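Side-chain contacts in carbohydrate-binding module family 14 protein (Pseudocercospora fuligena, PDB 4Z4A), which probably binds chitin as a fungal Avr4-type effector built on a family 14 carbohydrate-binding module: residues A30-T35 with C44-P49; T35-G40 with D63-G68. All blocks are in the same frame, centred on the assembly; numbering follows the deposited sequence.

Contact 1: A30-T35 with C44-P49. With EDO (1,2-ethanediol), chain K.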
loop_
_atom_site.group_PDB
_atom_site.type_symbol
_atom_site.label_atom_id
_atom_site.label_comp_id
_atom_site.label_asym_id
_atom_site.label_seq_id
_atom_site.Cartn_x
_atom_site.Cartn_y
_atom_site.Cartn_z
ATOM N N ALA B 30 -8.591 -16.032 3.381
ATOM C CA ALA B 30 -9.231 -15.509 4.571
ATOM C C ALA B 30 -8.322 -15.535 5.785
ATOM O O ALA B 30 -8.493 -14.745 6.702
ATOM C CB ALA B 30 -10.496 -16.312 4.888
ATOM N N ALA B 31 -7.398 -16.491 5.833
ATOM C CA ALA B 31 -6.542 -16.617 6.982
ATOM C C ALA B 31 -5.772 -15.321 7.212
ATOM O O ALA B 31 -5.565 -14.908 8.346
ATOM C CB ALA B 31 -5.584 -17.750 6.807
ATOM N N ASP B 32 -5.315 -14.688 6.133
ATOM C CA ASP B 32 -4.527 -13.471 6.292
ATOM C C ASP B 32 -5.375 -12.289 6.826
ATOM O O ASP B 32 -4.919 -11.482 7.640
ATOM C CB ASP B 32 -3.882 -13.058 4.978
ATOM C CG ASP B 32 -2.659 -13.891 4.607
ATOM O OD1 ASP B 32 -1.991 -14.430 5.518
ATOM O OD2 ASP B 32 -2.325 -13.908 3.395
ATOM N N ILE B 33 -6.598 -12.194 6.341
ATOM C CA ILE B 33 -7.518 -11.151 6.793
ATOM C C ILE B 33 -7.840 -11.361 8.248
ATOM O O ILE B 33 -7.822 -10.430 9.027
ATOM C CB ILE B 33 -8.780 -11.152 5.930
ATOM C CG1 ILE B 33 -8.390 -10.682 4.515
ATOM C CG2 ILE B 33 -9.829 -10.183 6.500
ATOM C CD1 ILE B 33 -9.018 -11.502 3.442
ATOM N N LYS B 34 -8.146 -12.597 8.632
ATOM C CA LYS B 34 -8.513 -12.853 10.029
ATOM C C LYS B 34 -7.368 -12.654 10.994
ATOM O O LYS B 34 -7.566 -12.165 12.085
ATOM C CB LYS B 34 -9.051 -14.285 10.210
ATOM C CG LYS B 34 -10.353 -14.625 9.515
ATOM C CD LYS B 34 -10.550 -16.143 9.664
ATOM C CE LYS B 34 -11.992 -16.575 9.736
ATOM N NZ LYS B 34 -12.546 -16.775 8.371
ATOM N N THR B 35 -6.162 -13.043 10.598
ATOM C CA THR B 35 -5.037 -13.046 11.480
ATOM C C THR B 35 -4.414 -11.659 11.646
ATOM O O THR B 35 -3.947 -11.327 12.719
ATOM C CB THR B 35 -3.980 -14.030 10.956
ATOM O OG1 THR B 35 -4.487 -15.362 11.111
ATOM C CG2 THR B 35 -2.736 -13.938 11.739
ATOM N N CYS B 44 -1.277 -8.582 3.361
ATOM C CA CYS B 44 -2.345 -8.775 2.385
ATOM C C CYS B 44 -1.928 -8.241 1.004
ATOM O O CYS B 44 -2.755 -7.812 0.196
ATOM C CB CYS B 44 -3.631 -8.119 2.888
ATOM S SG CYS B 44 -4.139 -8.750 4.506
ATOM N N LEU B 45 -0.620 -8.338 0.747
ATOM C CA LEU B 45 -0.060 -8.060 -0.572
ATOM C C LEU B 45 0.554 -9.319 -1.142
ATOM O O LEU B 45 1.308 -10.026 -0.449
ATOM C CB LEU B 45 1.002 -6.949 -0.484
ATOM C CG LEU B 45 0.553 -5.569 -0.008
ATOM C CD1 LEU B 45 1.711 -4.618 0.166
ATOM C CD2 LEU B 45 -0.429 -5.015 -1.004
ATOM N N TYR B 46 0.318 -9.543 -2.436
ATOM C CA TYR B 46 0.681 -10.807 -3.090
ATOM C C TYR B 46 1.136 -10.528 -4.516
ATOM O O TYR B 46 0.727 -9.551 -5.108
ATOM C CB TYR B 46 -0.555 -11.723 -3.151
ATOM C CG TYR B 46 -1.306 -11.885 -1.839
ATOM C CD1 TYR B 46 -2.323 -10.983 -1.487
ATOM C CD2 TYR B 46 -0.991 -12.882 -0.926
ATOM C CE1 TYR B 46 -3.010 -11.101 -0.294
ATOM C CE2 TYR B 46 -1.655 -12.981 0.268
ATOM C CZ TYR B 46 -2.680 -12.090 0.575
ATOM O OH TYR B 46 -3.343 -12.167 1.783
ATOM N N PRO B 47 1.967 -11.406 -5.076
ATOM C CA PRO B 47 2.275 -11.358 -6.482
ATOM C C PRO B 47 1.004 -11.621 -7.292
ATOM O O PRO B 47 0.085 -12.271 -6.782
ATOM C CB PRO B 47 3.287 -12.481 -6.691
ATOM C CG PRO B 47 3.389 -13.212 -5.419
ATOM C CD PRO B 47 2.614 -12.520 -4.370
ATOM N N SER B 48 0.958 -11.085 -8.490
ATOM C CA SER B 48 -0.078 -11.445 -9.441
ATOM C C SER B 48 0.425 -12.622 -10.277
ATOM O O SER B 48 1.478 -12.516 -10.907
ATOM C CB SER B 48 -0.398 -10.290 -10.359
ATOM O OG SER B 48 -1.098 -10.741 -11.497
ATOM N N PRO B 49 -0.332 -13.742 -10.294
ATOM C CA PRO B 49 0.038 -14.820 -11.221
ATOM C C PRO B 49 -0.137 -14.406 -12.686
ATOM O O PRO B 49 0.220 -15.153 -13.579
ATOM C CB PRO B 49 -0.927 -15.969 -10.861
ATOM C CG PRO B 49 -1.713 -15.533 -9.677
ATOM C CD PRO B 49 -1.608 -14.030 -9.602
HETATM C C1 EDO K . 0.608 -11.665 6.544
HETATM O O1 EDO K . 1.551 -10.607 6.585
HETATM C C2 EDO K . -0.674 -11.143 5.923
HETATM O O2 EDO K . -0.549 -10.883 4.544
#
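Tyr-46 OH donates a short hydrogen bond to Asp-32 OD2, 2.6 Å long, joining helix 30-36 to strand 45-48, an outermost strand of the antiparallel three-stranded sheet in this CBM14 module. The two side chains approach from opposite directions. The carboxylate meets the edge of the phenol ring, with Asp-32 OD2 in the ring plane and 3.3 Å from Tyr-46 CE2; the two planes are turned only 23° apart. The hydroxyl comes to OD2 on its anti side, 17° out of the carboxylate plane. Asp-32 CG stands beside its own backbone N (chi1 -77°), which brings OD2 to the phenol hydroxyl. Donation from the phenol would probably favour a charged carboxylate. Next to this bond Cys-44 SG lies 4.3 Å from Asp-32 CB and is held by its disulfide to Cys-38. Tyr-46 also packs on Pro-29 and Cys-58. Beside the pair sits a 1,2-ethanediol, probably from the crystallisation liquor, which is also hydrogen-bonded to Asp-43. Its carbon C2 lies 3.6 Å from Asp-32 OD1, and Cys-44 N donates to its O2 over 2.7 Å in a nearly straight bond.

Contact 2: T35-G40 with D63-G68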
loop_
_atom_site.group_PDB
_atom_site.type_symbol
_atom_site.label_atom_id
_atom_site.label_comp_id
_atom_site.label_asym_id
_atom_site.label_seq_id
_atom_site.Cartn_x
_atom_site.Cartn_y
_atom_site.Cartn_z
ATOM N N THR B 35 -6.162 -13.043 10.598
ATOM C CA THR B 35 -5.037 -13.046 11.480
ATOM C C THR B 35 -4.414 -11.659 11.646
ATOM O O THR B 35 -3.947 -11.327 12.719
ATOM C CB THR B 35 -3.980 -14.030 10.956
ATOM O OG1 THR B 35 -4.487 -15.362 11.111
ATOM C CG2 THR B 35 -2.736 -13.938 11.739
ATOM N N THR B 36 -4.416 -10.868 10.578
ATOM C CA THR B 36 -3.712 -9.551 10.542
ATOM C C THR B 36 -4.644 -8.355 10.475
ATOM O O THR B 36 -4.217 -7.243 10.820
ATOM C CB THR B 36 -2.745 -9.408 9.312
ATOM O OG1 THR B 36 -3.465 -9.390 8.075
ATOM C CG2 THR B 36 -1.692 -10.528 9.316
ATOM N N LYS B 37 -5.868 -8.574 9.963
ATOM C CA LYS B 37 -6.838 -7.526 9.656
ATOM C C LYS B 37 -6.257 -6.585 8.585
ATOM O O LYS B 37 -6.734 -5.456 8.402
ATOM C CB LYS B 37 -7.244 -6.734 10.897
ATOM C CG LYS B 37 -8.034 -7.548 11.898
ATOM C CD LYS B 37 -8.569 -6.594 12.952
ATOM C CE LYS B 37 -9.605 -7.259 13.838
ATOM N NZ LYS B 37 -8.863 -7.917 14.925
ATOM N N CYS B 38 -5.228 -7.081 7.914
ATOM C CA CYS B 38 -4.479 -6.308 6.921
ATOM C C CYS B 38 -4.003 -4.945 7.424
ATOM O O CYS B 38 -3.840 -4.020 6.627
ATOM C CB CYS B 38 -5.329 -6.172 5.648
ATOM S SG CYS B 38 -5.896 -7.718 4.884
ATOM N N LEU B 39 -3.757 -4.814 8.742
ATOM C CA LEU B 39 -3.438 -3.544 9.355
ATOM C C LEU B 39 -2.055 -3.060 8.991
ATOM O O LEU B 39 -1.868 -1.859 8.825
ATOM C CB LEU B 39 -3.554 -3.650 10.892
ATOM C CG LEU B 39 -5.006 -3.773 11.317
ATOM C CD1 LEU B 39 -5.068 -4.069 12.819
ATOM C CD2 LEU B 39 -5.792 -2.508 11.049
ATOM N N GLY B 40 -1.094 -3.965 8.826
ATOM C CA GLY B 40 0.274 -3.570 8.497
ATOM C C GLY B 40 0.439 -3.213 7.021
ATOM O O GLY B 40 -0.225 -3.765 6.159
ATOM N N ASP B 63 -15.441 -4.426 8.498
ATOM C CA ASP B 63 -14.809 -4.478 9.805
ATOM C C ASP B 63 -15.142 -5.710 10.668
ATOM O O ASP B 63 -14.823 -5.727 11.855
ATOM C CB ASP B 63 -15.049 -3.155 10.550
ATOM C CG ASP B 63 -16.494 -2.977 11.030
ATOM O OD1 ASP B 63 -17.401 -3.760 10.636
ATOM O OD2 ASP B 63 -16.713 -2.001 11.789
ATOM N N SER B 64 -15.732 -6.753 10.073
ATOM C CA SER B 64 -15.743 -8.082 10.685
ATOM C C SER B 64 -14.405 -8.793 10.416
ATOM O O SER B 64 -14.020 -9.715 11.135
ATOM C CB SER B 64 -16.863 -8.926 10.117
ATOM O OG SER B 64 -18.096 -8.271 10.317
ATOM N N TYR B 65 -13.700 -8.345 9.380
ATOM C CA TYR B 65 -12.400 -8.916 9.004
ATOM C C TYR B 65 -12.459 -10.431 8.842
ATOM O O TYR B 65 -11.675 -11.160 9.469
ATOM C CB TYR B 65 -11.291 -8.521 9.998
ATOM C CG TYR B 65 -11.117 -7.027 10.128
ATOM C CD1 TYR B 65 -10.330 -6.308 9.225
ATOM C CD2 TYR B 65 -11.716 -6.333 11.166
ATOM C CE1 TYR B 65 -10.158 -4.946 9.353
ATOM C CE2 TYR B 65 -11.554 -4.960 11.311
ATOM C CZ TYR B 65 -10.788 -4.278 10.393
ATOM O OH TYR B 65 -10.644 -2.932 10.552
ATOM N N LEU B 66 -13.400 -10.885 8.025
ATOM C CA LEU B 66 -13.584 -12.322 7.802
ATOM C C LEU B 66 -13.242 -12.752 6.377
ATOM O O LEU B 66 -12.817 -13.885 6.164
ATOM C CB LEU B 66 -15.022 -12.741 8.118
ATOM C CG LEU B 66 -15.473 -12.562 9.569
ATOM C CD1 LEU B 66 -16.994 -12.783 9.634
ATOM C CD2 LEU B 66 -14.716 -13.506 10.496
ATOM N N THR B 67 -13.428 -11.857 5.409
ATOM C CA THR B 67 -13.166 -12.195 4.029
ATOM C C THR B 67 -12.569 -10.961 3.395
ATOM O O THR B 67 -12.576 -9.857 3.987
ATOM C CB THR B 67 -14.425 -12.612 3.267
ATOM O OG1 THR B 67 -15.322 -11.502 3.263
ATOM C CG2 THR B 67 -15.081 -13.855 3.904
ATOM N N GLY B 68 -12.033 -11.169 2.201
ATOM C CA GLY B 68 -11.274 -10.156 1.515
ATOM C C GLY B 68 -11.803 -9.910 0.132
ATOM O O GLY B 68 -12.422 -10.803 -0.477
#
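Lys-37 lays its aliphatic chain over one face of the Tyr-65 ring, a CH-pi contact between the turn that ends helix 30-36 and the loop joining strands 54-60 and 68-74 of the CBM14 fold. This is the tight part. Lys-37 CD stands 3.7 Å from the centroid of the Tyr-65 ring, 14° off the normal, and the two side chains cross at about a right angle. Successive methylenes follow the ring: Lys-37 CB lies 3.5 Å from Tyr-65 CD1, Lys-37 CG rests beside Tyr-65 CG, and Lys-37 CE comes within 3.5 Å of Tyr-65 CD2. An extended run through chi2 and chi3 keeps the carbons against the face, and a bend at chi4 (87°) then lifts NZ off the ring. Tyr-65 itself is buried, and Pro-60 and Ile-33 pack against it as well.

The looser side is the polar end of the lysine, an exposed residue. Asp-63 OD2, on the same loop as Tyr-65, forms a long, weak ion pair with Lys-37 NZ of the second subunit. Tyr-65 OH is better engaged, hydrogen-bonded to Tyr-65 OH of the second subunit, while Leu-39 of that subunit packs on the same tyrosine.

The turn that presents the lysine is braced from within. Lys-37 leaves the helix with positive phi (62°) in a type I' beta turn from Thr-36 to Leu-39, closed by a 3.2 Å bond from Leu-39 N to Thr-36 O. Thr-36 adds an ST turn, in which its OG1 accepts from Cys-38 N at 2.9 Å.

In the fold
The two contacts lie on the same side of the chain's centre, about 9 Å apart between their own centres, and both use helix 30-36, sharing Thr-35. Their segments alternate along the chain: 30-35, 35-40, 44-49, then 63-68. Contact 1 ties the helix to strand 45-48, at one border of the three-stranded sheet, whereas contact 2 ties the turn after the helix to the loop leading into strand 68-74. The disulfide between Cys-38 and Cys-44 joins them covalently. Helix 30-36 and its turn thus reach strand 45-48 on one side and the loop before strand 68-74 on the other, where Ile-33 of the helix meets Gly-68; contact 2 lies at the dimer interface.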